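Local coordinates for protein SusD homolog (Bacteroides thetaiotaomicron, PDB 3EHM) that probably binds mucin O-glycans at the cell surface as a SusD-like lipoprotein, helping this gut bacterium to use them, at residues D421-N426 against E431-K436; A385-G390 against I438-L443; W277-G282 against H409-G414; I211-H216 against Y348-E353. One frame throughout, in Å; residues are numbered along the deposited sequence.

In the fold
Contacts 1, 2 and 3 lie on one side of the chain's centre, around helix 429-445, which supplies residues 431-436 to contact 1 and, shortly after them, 438-443 to contact 2; the centres of contacts 1 and 2 are about 12 Å apart. Contact 4 comes first to open along the chain and closes before contacts 1 and 2 begin; it joins helices 197-215 and 344-356. Contact 3 alternates in sequence with both contact 2 and contact 4. Y279 of contact 3 packs on T439 and L443, while F349 and E353 of contact 4 pack on Q440 and I438. Helix 429-445 thus links the helical part of this SusD-like fold to the long loop 389-428.

Contact 1 of 4, residues D421-N426 against E431-K436; sequences DDYTGN and EEQLQK
E432 of helix 429-445 grips the loop at 421-426 by two consecutive backbone amides, so that a helix side chain fixes the end of the long loop 389-428 leading into that helix. T424 N donates to E432 OE2 over 2.7 Å at 172°, and G425 N donates to E432 OE1 over 3.1 Å at 168°. Each oxygen uses its syn lone pair, the one on the side of its partner oxygen, so the carboxylate is held as a two-pronged acceptor. With CG anti to the backbone N (chi1 -172°) and the chain extended beyond, the group reaches straight out from the helix. T416 OG1 also bonds to OE2, and a water accepting from N426 N gives OE1 a weak further bond. Replacing this carboxylate by an alanine is likely to leave the T424 and G425 amides without their acceptor and the loop less firmly placed.

Two further hydrogen bonds join side chain to loop. K436 NZ donates to D422 O over 2.8 Å, tilted somewhat out of the carbonyl plane, and also bonds to T416, S417 and K419. Q433 NE2 donates to Y423 OH over 2.9 Å, close to its own amide plane.

Packing is the third element: the Y423 ring presents its edge to E432 CD, 3.8 Å from Y423 CD2, with ring and carboxylate planes perpendicular.

Beyond these pairs, Q433 and L434 pack against L356 of helix 344-356, so helix 429-445 lies between that neighbour and the loop.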
loop_
_atom_site.group_PDB
_atom_site.type_symbol
_atom_site.label_atom_id
_atom_site.label_comp_id
_atom_site.label_asym_id
_atom_site.label_seq_id
_atom_site.Cartn_x
_atom_site.Cartn_y
_atom_site.Cartn_z
ATOM N N ASP A 421 10.770 -11.084 -22.067
ATOM C CA ASP A 421 10.579 -12.152 -23.046
ATOM C C ASP A 421 10.774 -13.582 -22.535
ATOM O O ASP A 421 10.695 -14.532 -23.318
ATOM C CB ASP A 421 11.515 -11.924 -24.238
ATOM C CG ASP A 421 11.406 -10.523 -24.808
ATOM O OD1 ASP A 421 10.274 -10.094 -25.128
ATOM O OD2 ASP A 421 12.453 -9.848 -24.941
ATOM N N ASP A 422 11.018 -13.739 -21.237
ATOM C CA ASP A 422 11.242 -15.062 -20.646
ATOM C C ASP A 422 9.968 -15.591 -19.981
ATOM O O ASP A 422 9.602 -15.143 -18.895
ATOM C CB ASP A 422 12.378 -14.965 -19.623
ATOM C CG ASP A 422 12.745 -16.303 -19.016
ATOM O OD1 ASP A 422 12.996 -17.258 -19.777
ATOM O OD2 ASP A 422 12.794 -16.397 -17.773
ATOM N N TYR A 423 9.307 -16.558 -20.619
ATOM C CA TYR A 423 8.053 -17.099 -20.089
ATOM C C TYR A 423 8.088 -18.506 -19.505
ATOM O O TYR A 423 8.605 -19.439 -20.115
ATOM C CB TYR A 423 6.971 -17.033 -21.169
ATOM C CG TYR A 423 6.781 -15.641 -21.697
ATOM C CD1 TYR A 423 7.337 -15.255 -22.912
ATOM C CD2 TYR A 423 6.123 -14.678 -20.936
ATOM C CE1 TYR A 423 7.250 -13.934 -23.354
ATOM C CE2 TYR A 423 6.034 -13.363 -21.364
ATOM C CZ TYR A 423 6.600 -12.995 -22.568
ATOM O OH TYR A 423 6.540 -11.676 -22.964
ATOM N N THR A 424 7.510 -18.648 -18.318
ATOM C CA THR A 424 7.455 -19.935 -17.643
ATOM C C THR A 424 6.424 -20.819 -18.331
ATOM O O THR A 424 6.569 -22.036 -18.371
ATOM C CB THR A 424 7.101 -19.747 -16.160
ATOM O OG1 THR A 424 8.161 -19.022 -15.528
ATOM C CG2 THR A 424 6.930 -21.087 -15.462
ATOM N N GLY A 425 5.382 -20.197 -18.871
ATOM C CA GLY A 425 4.368 -20.947 -19.586
ATOM C C GLY A 425 3.288 -21.657 -18.793
ATOM O O GLY A 425 2.566 -22.481 -19.359
ATOM N N ASN A 426 3.167 -21.375 -17.499
ATOM C CA ASN A 426 2.115 -22.016 -16.718
ATOM C C ASN A 426 0.823 -21.239 -16.978
ATOM O O ASN A 426 -0.240 -21.827 -17.176
ATOM C CB ASN A 426 2.446 -22.010 -15.223
ATOM C CG ASN A 426 1.378 -22.697 -14.390
ATOM O OD1 ASN A 426 1.128 -23.896 -14.540
ATOM N ND2 ASN A 426 0.738 -21.940 -13.511
ATOM N N GLU A 431 -1.177 -13.241 -19.342
ATOM C CA GLU A 431 -1.283 -13.345 -17.889
ATOM C C GLU A 431 0.085 -13.287 -17.218
ATOM O O GLU A 431 0.223 -12.704 -16.145
ATOM C CB GLU A 431 -1.992 -14.642 -17.489
ATOM C CG GLU A 431 -3.512 -14.585 -17.590
ATOM C CD GLU A 431 -4.153 -13.841 -16.423
ATOM O OE1 GLU A 431 -3.959 -14.268 -15.263
ATOM O OE2 GLU A 431 -4.855 -12.835 -16.664
ATOM N N GLU A 432 1.093 -13.896 -17.841
ATOM C CA GLU A 432 2.430 -13.880 -17.256
ATOM C C GLU A 432 3.059 -12.505 -17.400
ATOM O O GLU A 432 3.829 -12.077 -16.544
ATOM C CB GLU A 432 3.339 -14.936 -17.897
ATOM C CG GLU A 432 4.676 -15.054 -17.169
ATOM C CD GLU A 432 5.466 -16.298 -17.536
ATOM O OE1 GLU A 432 4.916 -17.181 -18.233
ATOM O OE2 GLU A 432 6.640 -16.390 -17.114
ATOM N N GLN A 433 2.733 -11.811 -18.487
ATOM C CA GLN A 433 3.256 -10.470 -18.692
ATOM C C GLN A 433 2.696 -9.581 -17.581
ATOM O O GLN A 433 3.411 -8.744 -17.027
ATOM C CB GLN A 433 2.851 -9.946 -20.074
ATOM C CG GLN A 433 3.479 -10.742 -21.213
ATOM C CD GLN A 433 3.110 -10.218 -22.591
ATOM O OE1 GLN A 433 1.964 -9.847 -22.839
ATOM N NE2 GLN A 433 4.080 -10.210 -23.501
ATOM N N LEU A 434 1.417 -9.763 -17.251
ATOM C CA LEU A 434 0.811 -8.991 -16.169
ATOM C C LEU A 434 1.510 -9.377 -14.865
ATOM O O LEU A 434 1.808 -8.527 -14.028
ATOM C CB LEU A 434 -0.685 -9.292 -16.042
ATOM C CG LEU A 434 -1.379 -8.636 -14.834
ATOM C CD1 LEU A 434 -1.338 -7.118 -14.978
ATOM C CD2 LEU A 434 -2.817 -9.115 -14.730
ATOM N N GLN A 435 1.775 -10.668 -14.698
ATOM C CA GLN A 435 2.440 -11.142 -13.491
ATOM C C GLN A 435 3.793 -10.448 -13.308
ATOM O O GLN A 435 4.149 -10.059 -12.190
ATOM C CB GLN A 435 2.628 -12.659 -13.547
ATOM C CG GLN A 435 3.304 -13.242 -12.314
ATOM C CD GLN A 435 3.473 -14.741 -12.406
ATOM O OE1 GLN A 435 3.738 -15.276 -13.478
ATOM N NE2 GLN A 435 3.337 -15.427 -11.275
ATOM N N LYS A 436 4.540 -10.298 -14.400
ATOM C CA LYS A 436 5.840 -9.631 -14.350
ATOM C C LYS A 436 5.646 -8.169 -13.937
ATOM O O LYS A 436 6.367 -7.657 -13.079
ATOM C CB LYS A 436 6.539 -9.683 -15.718
ATOM C CG LYS A 436 7.008 -11.076 -16.157
ATOM C CD LYS A 436 7.634 -11.025 -17.551
ATOM C CE LYS A 436 8.063 -12.410 -18.045
ATOM N NZ LYS A 436 9.172 -12.996 -17.230
HETATM O O HOH W 1 3.482 -18.750 -16.327
#

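Contact 2 of 4, residues A385-G390 against I438-L443; sequences ATYLSG and ITQKYL
The short helix 384-388 meets the longer helix 429-445 through a side-chain bridge, and the contact is buried but small: Y387 reaches across to Q440 and L443, and the two segments bury 88 Å² in all. Q440 NE2 donates to Y387 OH over 3.1 Å at an N-H...O angle of 157°, and the hydroxyl lies close to the amide plane, so the donor N-H is well directed. The two side chains come from opposite directions, with ring and amide planes 65° apart. Q440 OE1 sits at the edge of the tyrosine ring, 3.7 Å from Y387 CE1.

Torsions explain the meeting. Y387 extends from its helix with CG opposite the backbone N (chi1 -178°), which carries the hydroxyl across the gap, whereas Q440 bends at chi2 to turn its amide to meet it. L443 CD2 makes a van der Waals contact with Y387 OH, at 3.7 Å.

The polar ends have weak outside partners as well: D285 and R287 at Y387 OH, and R287 at Q440 OE1. These weak bonds gather polar groups round the hydroxyl.

Around the bridge, Y387 meets the ring of F376 from helix 364-378. Q440 packs on Y368 and I372 of that helix and on F349 of helix 344-356, while L443 lies against Y279 of helix 274-282.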
loop_
_atom_site.group_PDB
_atom_site.type_symbol
_atom_site.label_atom_id
_atom_site.label_comp_id
_atom_site.label_asym_id
_atom_site.label_seq_id
_atom_site.Cartn_x
_atom_site.Cartn_y
_atom_site.Cartn_z
ATOM N N ALA A 385 20.518 -2.987 -16.403
ATOM C CA ALA A 385 20.578 -3.768 -17.643
ATOM C C ALA A 385 20.825 -5.247 -17.353
ATOM O O ALA A 385 20.224 -6.123 -17.977
ATOM C CB ALA A 385 21.673 -3.222 -18.560
ATOM N N THR A 386 21.715 -5.520 -16.407
ATOM C CA THR A 386 22.026 -6.893 -16.026
ATOM C C THR A 386 20.795 -7.503 -15.366
ATOM O O THR A 386 20.469 -8.670 -15.581
ATOM C CB THR A 386 23.208 -6.943 -15.028
ATOM O OG1 THR A 386 24.391 -6.441 -15.664
ATOM C CG2 THR A 386 23.455 -8.379 -14.552
ATOM N N TYR A 387 20.110 -6.700 -14.560
ATOM C CA TYR A 387 18.910 -7.167 -13.874
ATOM C C TYR A 387 17.794 -7.500 -14.866
ATOM O O TYR A 387 17.113 -8.512 -14.718
ATOM C CB TYR A 387 18.424 -6.105 -12.883
ATOM C CG TYR A 387 17.210 -6.516 -12.079
ATOM C CD1 TYR A 387 15.924 -6.177 -12.494
ATOM C CD2 TYR A 387 17.351 -7.252 -10.903
ATOM C CE1 TYR A 387 14.801 -6.559 -11.751
ATOM C CE2 TYR A 387 16.239 -7.639 -10.157
ATOM C CZ TYR A 387 14.969 -7.287 -10.586
ATOM O OH TYR A 387 13.880 -7.647 -9.833
ATOM N N LEU A 388 17.624 -6.650 -15.876
ATOM C CA LEU A 388 16.582 -6.834 -16.885
ATOM C C LEU A 388 16.784 -8.031 -17.800
ATOM O O LEU A 388 15.842 -8.482 -18.453
ATOM C CB LEU A 388 16.444 -5.573 -17.743
ATOM C CG LEU A 388 15.770 -4.365 -17.086
ATOM C CD1 LEU A 388 15.889 -3.152 -17.988
ATOM C CD2 LEU A 388 14.317 -4.689 -16.809
ATOM N N SER A 389 18.006 -8.541 -17.873
ATOM C CA SER A 389 18.258 -9.696 -18.726
ATOM C C SER A 389 18.306 -10.974 -17.893
ATOM O O SER A 389 18.590 -12.054 -18.408
ATOM C CB SER A 389 19.565 -9.511 -19.508
ATOM O OG SER A 389 20.673 -9.357 -18.638
ATOM N N GLY A 390 18.013 -10.845 -16.602
ATOM C CA GLY A 390 18.029 -12.000 -15.722
ATOM C C GLY A 390 16.851 -12.929 -15.947
ATOM O O GLY A 390 15.728 -12.479 -16.176
ATOM N N ILE A 438 3.101 -6.705 -12.255
ATOM C CA ILE A 438 2.682 -6.596 -10.863
ATOM C C ILE A 438 3.781 -6.998 -9.882
ATOM O O ILE A 438 3.913 -6.402 -8.809
ATOM C CB ILE A 438 1.428 -7.459 -10.593
ATOM C CG1 ILE A 438 0.298 -7.039 -11.537
ATOM C CG2 ILE A 438 0.982 -7.299 -9.141
ATOM C CD1 ILE A 438 -0.076 -5.562 -11.449
ATOM N N THR A 439 4.563 -8.011 -10.243
ATOM C CA THR A 439 5.646 -8.471 -9.382
ATOM C C THR A 439 6.713 -7.382 -9.255
ATOM O O THR A 439 7.217 -7.119 -8.166
ATOM C CB THR A 439 6.279 -9.762 -9.935
ATOM O OG1 THR A 439 5.300 -10.812 -9.923
ATOM C CG2 THR A 439 7.473 -10.183 -9.092
ATOM N N GLN A 440 7.052 -6.746 -10.371
ATOM C CA GLN A 440 8.042 -5.676 -10.349
ATOM C C GLN A 440 7.483 -4.428 -9.668
ATOM O O GLN A 440 8.221 -3.691 -9.018
ATOM C CB GLN A 440 8.507 -5.352 -11.767
ATOM C CG GLN A 440 9.471 -6.386 -12.333
ATOM C CD GLN A 440 10.707 -6.557 -11.467
ATOM O OE1 GLN A 440 11.331 -5.575 -11.063
ATOM N NE2 GLN A 440 11.073 -7.807 -11.187
ATOM N N LYS A 441 6.180 -4.189 -9.811
ATOM C CA LYS A 441 5.569 -3.038 -9.157
ATOM C C LYS A 441 5.614 -3.285 -7.647
ATOM O O LYS A 441 5.868 -2.372 -6.871
ATOM C CB LYS A 441 4.121 -2.841 -9.612
ATOM C CG LYS A 441 3.468 -1.600 -8.984
ATOM C CD LYS A 441 2.154 -1.223 -9.653
ATOM C CE LYS A 441 1.072 -2.249 -9.397
ATOM N NZ LYS A 441 -0.218 -1.799 -9.991
ATOM N N TYR A 442 5.374 -4.535 -7.251
ATOM C CA TYR A 442 5.404 -4.953 -5.846
ATOM C C TYR A 442 6.772 -4.604 -5.252
ATOM O O TYR A 442 6.873 -4.068 -4.147
ATOM C CB TYR A 442 5.170 -6.470 -5.765
ATOM C CG TYR A 442 5.474 -7.132 -4.424
ATOM C CD1 TYR A 442 4.485 -7.289 -3.451
ATOM C CD2 TYR A 442 6.740 -7.648 -4.157
ATOM C CE1 TYR A 442 4.754 -7.954 -2.244
ATOM C CE2 TYR A 442 7.019 -8.310 -2.965
ATOM C CZ TYR A 442 6.028 -8.462 -2.017
ATOM O OH TYR A 442 6.315 -9.132 -0.850
ATOM N N LEU A 443 7.826 -4.924 -5.993
ATOM C CA LEU A 443 9.187 -4.638 -5.551
ATOM C C LEU A 443 9.452 -3.131 -5.451
ATOM O O LEU A 443 10.086 -2.664 -4.503
ATOM C CB LEU A 443 10.187 -5.285 -6.520
ATOM C CG LEU A 443 10.870 -6.609 -6.149
ATOM C CD1 LEU A 443 10.059 -7.403 -5.154
ATOM C CD2 LEU A 443 11.128 -7.400 -7.417
#

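Contact 3 of 4, residues W277-G282 against H409-G414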
loop_
_atom_site.group_PDB
_atom_site.type_symbol
_atom_site.label_atom_id
_atom_site.label_comp_id
_atom_site.label_asym_id
_atom_site.label_seq_id
_atom_site.Cartn_x
_atom_site.Cartn_y
_atom_site.Cartn_z
ATOM N N TRP A 277 11.983 -11.144 0.293
ATOM C CA TRP A 277 13.348 -11.658 0.296
ATOM C C TRP A 277 13.515 -12.660 -0.840
ATOM O O TRP A 277 14.509 -12.635 -1.555
ATOM C CB TRP A 277 13.682 -12.361 1.610
ATOM C CG TRP A 277 14.932 -13.195 1.490
ATOM C CD1 TRP A 277 16.224 -12.751 1.518
ATOM C CD2 TRP A 277 14.999 -14.605 1.231
ATOM N NE1 TRP A 277 17.090 -13.796 1.288
ATOM C CE2 TRP A 277 16.366 -14.945 1.109
ATOM C CE3 TRP A 277 14.036 -15.613 1.085
ATOM C CZ2 TRP A 277 16.795 -16.253 0.851
ATOM C CZ3 TRP A 277 14.462 -16.916 0.826
ATOM C CH2 TRP A 277 15.831 -17.222 0.712
ATOM N N GLY A 278 12.536 -13.552 -0.984
ATOM C CA GLY A 278 12.590 -14.563 -2.026
ATOM C C GLY A 278 12.791 -13.986 -3.410
ATOM O O GLY A 278 13.601 -14.497 -4.194
ATOM N N TYR A 279 12.049 -12.928 -3.725
ATOM C CA TYR A 279 12.179 -12.286 -5.028
ATOM C C TYR A 279 13.514 -11.556 -5.162
ATOM O O TYR A 279 14.224 -11.733 -6.147
ATOM C CB TYR A 279 11.022 -11.304 -5.258
ATOM C CG TYR A 279 9.706 -11.989 -5.572
ATOM C CD1 TYR A 279 9.488 -12.578 -6.816
ATOM C CD2 TYR A 279 8.703 -12.097 -4.609
ATOM C CE1 TYR A 279 8.309 -13.261 -7.098
ATOM C CE2 TYR A 279 7.515 -12.782 -4.878
ATOM C CZ TYR A 279 7.328 -13.366 -6.125
ATOM O OH TYR A 279 6.171 -14.076 -6.393
ATOM N N LEU A 280 13.861 -10.743 -4.170
ATOM C CA LEU A 280 15.109 -9.987 -4.221
ATOM C C LEU A 280 16.317 -10.900 -4.373
ATOM O O LEU A 280 17.221 -10.615 -5.158
ATOM C CB LEU A 280 15.257 -9.120 -2.967
ATOM C CG LEU A 280 14.187 -8.038 -2.786
ATOM C CD1 LEU A 280 14.388 -7.322 -1.454
ATOM C CD2 LEU A 280 14.264 -7.048 -3.938
ATOM N N ASP A 281 16.324 -12.001 -3.627
ATOM C CA ASP A 281 17.428 -12.958 -3.688
ATOM C C ASP A 281 17.480 -13.685 -5.033
ATOM O O ASP A 281 18.505 -13.690 -5.710
ATOM C CB ASP A 281 17.292 -13.996 -2.572
ATOM C CG ASP A 281 18.446 -14.987 -2.556
ATOM O OD1 ASP A 281 19.535 -14.624 -2.059
ATOM O OD2 ASP A 281 18.270 -16.120 -3.055
ATOM N N GLY A 282 16.366 -14.304 -5.413
ATOM C CA GLY A 282 16.319 -15.039 -6.665
ATOM C C GLY A 282 16.585 -14.208 -7.907
ATOM O O GLY A 282 17.160 -14.699 -8.881
ATOM N N HIS A 409 8.284 -23.109 1.922
ATOM C CA HIS A 409 7.402 -22.823 0.809
ATOM C C HIS A 409 8.277 -22.507 -0.391
ATOM O O HIS A 409 9.112 -21.603 -0.341
ATOM C CB HIS A 409 6.484 -21.639 1.118
ATOM C CG HIS A 409 5.523 -21.329 0.014
ATOM N ND1 HIS A 409 5.889 -20.625 -1.113
ATOM C CD2 HIS A 409 4.232 -21.691 -0.173
ATOM C CE1 HIS A 409 4.866 -20.570 -1.947
ATOM N NE2 HIS A 409 3.848 -21.210 -1.402
ATOM N N ASP A 410 8.102 -23.270 -1.462
ATOM C CA ASP A 410 8.884 -23.049 -2.661
ATOM C C ASP A 410 8.202 -21.986 -3.509
ATOM O O ASP A 410 7.275 -22.273 -4.265
ATOM C CB ASP A 410 9.023 -24.335 -3.467
ATOM C CG ASP A 410 10.060 -24.208 -4.558
ATOM O OD1 ASP A 410 10.387 -23.059 -4.923
ATOM O OD2 ASP A 410 10.548 -25.241 -5.053
ATOM N N LEU A 411 8.670 -20.755 -3.370
ATOM C CA LEU A 411 8.117 -19.626 -4.102
ATOM C C LEU A 411 8.398 -19.684 -5.607
ATOM O O LEU A 411 7.728 -19.011 -6.386
ATOM C CB LEU A 411 8.684 -18.326 -3.524
ATOM C CG LEU A 411 8.086 -16.996 -3.985
ATOM C CD1 LEU A 411 6.602 -16.941 -3.624
ATOM C CD2 LEU A 411 8.834 -15.851 -3.312
ATOM N N SER A 412 9.375 -20.489 -6.015
ATOM C CA SER A 412 9.739 -20.578 -7.431
ATOM C C SER A 412 8.731 -21.310 -8.302
ATOM O O SER A 412 8.616 -21.024 -9.493
ATOM C CB SER A 412 11.101 -21.264 -7.591
ATOM O OG SER A 412 11.018 -22.641 -7.265
ATOM N N ILE A 413 8.007 -22.250 -7.704
ATOM C CA ILE A 413 7.029 -23.061 -8.426
ATOM C C ILE A 413 6.038 -22.269 -9.269
ATOM O O ILE A 413 5.194 -21.540 -8.743
ATOM C CB ILE A 413 6.238 -23.960 -7.458
ATOM C CG1 ILE A 413 7.203 -24.884 -6.708
ATOM C CG2 ILE A 413 5.213 -24.779 -8.232
ATOM C CD1 ILE A 413 6.540 -25.753 -5.650
ATOM N N GLY A 414 6.150 -22.431 -10.584
ATOM C CA GLY A 414 5.262 -21.754 -11.514
ATOM C C GLY A 414 5.412 -20.246 -11.513
ATOM O O GLY A 414 4.549 -19.535 -12.030
#
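L411 pushes its side chain from a type I beta turn, D410 to I413, onto helix 274-282, where it meets the Y279 ring and the backbone at G278. This is the tight part of the contact: L411 CD2 stands over one face of the ring, 4.1 Å from the centroid and 26° off the normal, a CH-pi contact shifted toward the rim. Its nearest ring atom is Y279 CE2, at 3.7 Å. The leucine CG lies opposite the backbone N (chi1 -171°), which carries it toward the helix, so that CD2 reaches the ring. G278 makes room for it, since a CB there would stand 2.8 Å from L411 CD2 and clash; the methyl instead lies 4.2 Å from G278 CA.

On the other side of the turn, the partly exposed D410 and S412 do not touch the helix segment and add no area to the contact. Here D410 OD1 accepts from S412 N in an Asx turn, which shapes the backbone around L411. The outer end of the tyrosine is held by Y463 O, to which Y279 OH bonds, while helix 429-445 packs against its ring. A looser approach completes the contact, with L411 CD1 lying 4.0 Å from Y279 OH.

Contact 4 of 4, residues I211-H216 against Y348-E353; sequences IVVRVH and YFLKAE. Unlike the reference sequence in segment 211-216: V212 (reference Ala).
H216 NE2 donates to E353 OE2 over 2.7 Å, a histidine-carboxylate hydrogen bond between H216 and helix 344-356. The N-H...O angle is 150°. Geometry at the two ends differs: the oxygen lies in the imidazole plane, whereas the donor meets OE2 on its anti side, 24° out of the carboxylate plane. The ring and carboxylate planes are 69° apart.

Beside this bond V213 packs with each branch on a different neighbour. Its CG1, opposite the backbone N, comes within 3.4 Å of E353 OE1, and its CB lies 3.9 Å from L350 CD2. CG2 rests against the backbone at L350 O, 3.8 Å away.

In the next shell, R458 of helix 449-459 makes a salt bridge to E353 OE1, so the two carboxylate oxygens have separate partners. R458 also touches V213 and H216, and Y357 meets the histidine ring. With an alanine in place of E353, H216 NE2 and the R458 charge would probably lose their shared acceptor and a gap would open beside V213.

Further out, L434 and I438 of helix 429-445 pack on E353. This is buried helix-to-helix packing in the helical part of a SusD-like protein, a family of the TPR clan: helix 344-356 is flanked by helices 197-215 and 429-445, with R458 of helix 449-459 between helices 197-215 and 344-356.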
loop_
_atom_site.group_PDB
_atom_site.type_symbol
_atom_site.label_atom_id
_atom_site.label_comp_id
_atom_site.label_asym_id
_atom_site.label_seq_id
_atom_site.Cartn_x
_atom_site.Cartn_y
_atom_site.Cartn_z
ATOM N N ILE A 211 -6.456 4.308 -9.898
ATOM C CA ILE A 211 -7.845 3.893 -9.729
ATOM C C ILE A 211 -8.442 3.292 -11.002
ATOM O O ILE A 211 -9.161 2.296 -10.941
ATOM C CB ILE A 211 -8.716 5.083 -9.278
ATOM C CG1 ILE A 211 -8.301 5.520 -7.870
ATOM C CG2 ILE A 211 -10.186 4.702 -9.306
ATOM C CD1 ILE A 211 -8.923 6.840 -7.430
ATOM N N VAL A 212 -8.154 3.891 -12.155
ATOM C CA VAL A 212 -8.694 3.372 -13.410
ATOM C C VAL A 212 -8.154 1.979 -13.704
ATOM O O VAL A 212 -8.886 1.109 -14.178
ATOM C CB VAL A 212 -8.375 4.296 -14.603
ATOM C CG1 VAL A 212 -9.038 5.644 -14.398
ATOM C CG2 VAL A 212 -6.885 4.458 -14.762
ATOM N N VAL A 213 -6.872 1.764 -13.426
ATOM C CA VAL A 213 -6.284 0.455 -13.649
ATOM C C VAL A 213 -6.899 -0.524 -12.648
ATOM O O VAL A 213 -7.132 -1.687 -12.969
ATOM C CB VAL A 213 -4.744 0.492 -13.481
ATOM C CG1 VAL A 213 -4.178 -0.921 -13.475
ATOM C CG2 VAL A 213 -4.129 1.292 -14.619
ATOM N N ARG A 214 -7.188 -0.043 -11.440
ATOM C CA ARG A 214 -7.782 -0.895 -10.414
ATOM C C ARG A 214 -9.147 -1.445 -10.835
ATOM O O ARG A 214 -9.512 -2.551 -10.450
ATOM C CB ARG A 214 -7.962 -0.122 -9.102
ATOM C CG ARG A 214 -8.411 -1.003 -7.933
ATOM C CD ARG A 214 -7.241 -1.325 -7.012
ATOM N NE ARG A 214 -6.950 -0.206 -6.117
ATOM C CZ ARG A 214 -5.732 0.269 -5.871
ATOM N NH1 ARG A 214 -4.666 -0.267 -6.453
ATOM N NH2 ARG A 214 -5.581 1.278 -5.025
ATOM N N VAL A 215 -9.898 -0.682 -11.625
ATOM C CA VAL A 215 -11.229 -1.117 -12.038
ATOM C C VAL A 215 -11.361 -1.713 -13.438
ATOM O O VAL A 215 -12.410 -2.266 -13.764
ATOM C CB VAL A 215 -12.250 0.044 -11.956
ATOM C CG1 VAL A 215 -12.197 0.704 -10.584
ATOM C CG2 VAL A 215 -11.968 1.060 -13.054
ATOM N N HIS A 216 -10.320 -1.631 -14.259
ATOM C CA HIS A 216 -10.437 -2.135 -15.629
ATOM C C HIS A 216 -10.911 -3.580 -15.791
ATOM O O HIS A 216 -11.628 -3.884 -16.746
ATOM C CB HIS A 216 -9.136 -1.871 -16.414
ATOM C CG HIS A 216 -8.118 -2.969 -16.334
ATOM N ND1 HIS A 216 -8.133 -4.058 -17.179
ATOM C CD2 HIS A 216 -7.020 -3.110 -15.556
ATOM C CE1 HIS A 216 -7.086 -4.822 -16.925
ATOM N NE2 HIS A 216 -6.393 -4.270 -15.945
ATOM N N TYR A 348 4.809 4.132 -14.260
ATOM C CA TYR A 348 5.210 3.325 -15.401
ATOM C C TYR A 348 4.613 1.922 -15.385
ATOM O O TYR A 348 4.228 1.406 -16.432
ATOM C CB TYR A 348 6.736 3.255 -15.504
ATOM C CG TYR A 348 7.344 4.585 -15.879
ATOM C CD1 TYR A 348 7.734 5.494 -14.900
ATOM C CD2 TYR A 348 7.464 4.965 -17.216
ATOM C CE1 TYR A 348 8.226 6.748 -15.236
ATOM C CE2 TYR A 348 7.954 6.222 -17.565
ATOM C CZ TYR A 348 8.331 7.106 -16.568
ATOM O OH TYR A 348 8.801 8.353 -16.899
ATOM N N PHE A 349 4.521 1.305 -14.211
ATOM C CA PHE A 349 3.954 -0.041 -14.139
ATOM C C PHE A 349 2.458 -0.009 -14.404
ATOM O O PHE A 349 1.892 -0.957 -14.951
ATOM C CB PHE A 349 4.258 -0.677 -12.784
ATOM C CG PHE A 349 5.706 -1.035 -12.605
ATOM C CD1 PHE A 349 6.312 -1.956 -13.450
ATOM C CD2 PHE A 349 6.471 -0.432 -11.613
ATOM C CE1 PHE A 349 7.660 -2.272 -13.311
ATOM C CE2 PHE A 349 7.819 -0.741 -11.466
ATOM C CZ PHE A 349 8.415 -1.663 -12.318
ATOM N N LEU A 350 1.822 1.090 -14.010
ATOM C CA LEU A 350 0.396 1.271 -14.243
ATOM C C LEU A 350 0.177 1.429 -15.749
ATOM O O LEU A 350 -0.750 0.854 -16.310
ATOM C CB LEU A 350 -0.105 2.516 -13.509
ATOM C CG LEU A 350 -0.237 2.375 -11.988
ATOM C CD1 LEU A 350 -0.502 3.738 -11.357
ATOM C CD2 LEU A 350 -1.357 1.394 -11.667
ATOM N N LYS A 351 1.037 2.212 -16.399
ATOM C CA LYS A 351 0.929 2.414 -17.841
ATOM C C LYS A 351 1.198 1.096 -18.569
ATOM O O LYS A 351 0.575 0.799 -19.590
ATOM C CB LYS A 351 1.918 3.492 -18.307
ATOM C CG LYS A 351 1.568 4.885 -17.799
ATOM C CD LYS A 351 2.512 5.957 -18.328
ATOM C CE LYS A 351 2.352 6.155 -19.823
ATOM N NZ LYS A 351 3.202 7.274 -20.322
ATOM N N ALA A 352 2.121 0.305 -18.031
ATOM C CA ALA A 352 2.460 -0.987 -18.619
ATOM C C ALA A 352 1.221 -1.878 -18.683
ATOM O O ALA A 352 0.910 -2.467 -19.727
ATOM C CB ALA A 352 3.550 -1.664 -17.792
ATOM N N GLU A 353 0.511 -1.983 -17.566
ATOM C CA GLU A 353 -0.691 -2.803 -17.526
ATOM C C GLU A 353 -1.757 -2.205 -18.436
ATOM O O GLU A 353 -2.445 -2.923 -19.158
ATOM C CB GLU A 353 -1.251 -2.900 -16.104
ATOM C CG GLU A 353 -2.357 -3.941 -15.980
ATOM C CD GLU A 353 -2.963 -4.020 -14.592
ATOM O OE1 GLU A 353 -2.271 -3.672 -13.613
ATOM O OE2 GLU A 353 -4.134 -4.447 -14.484
#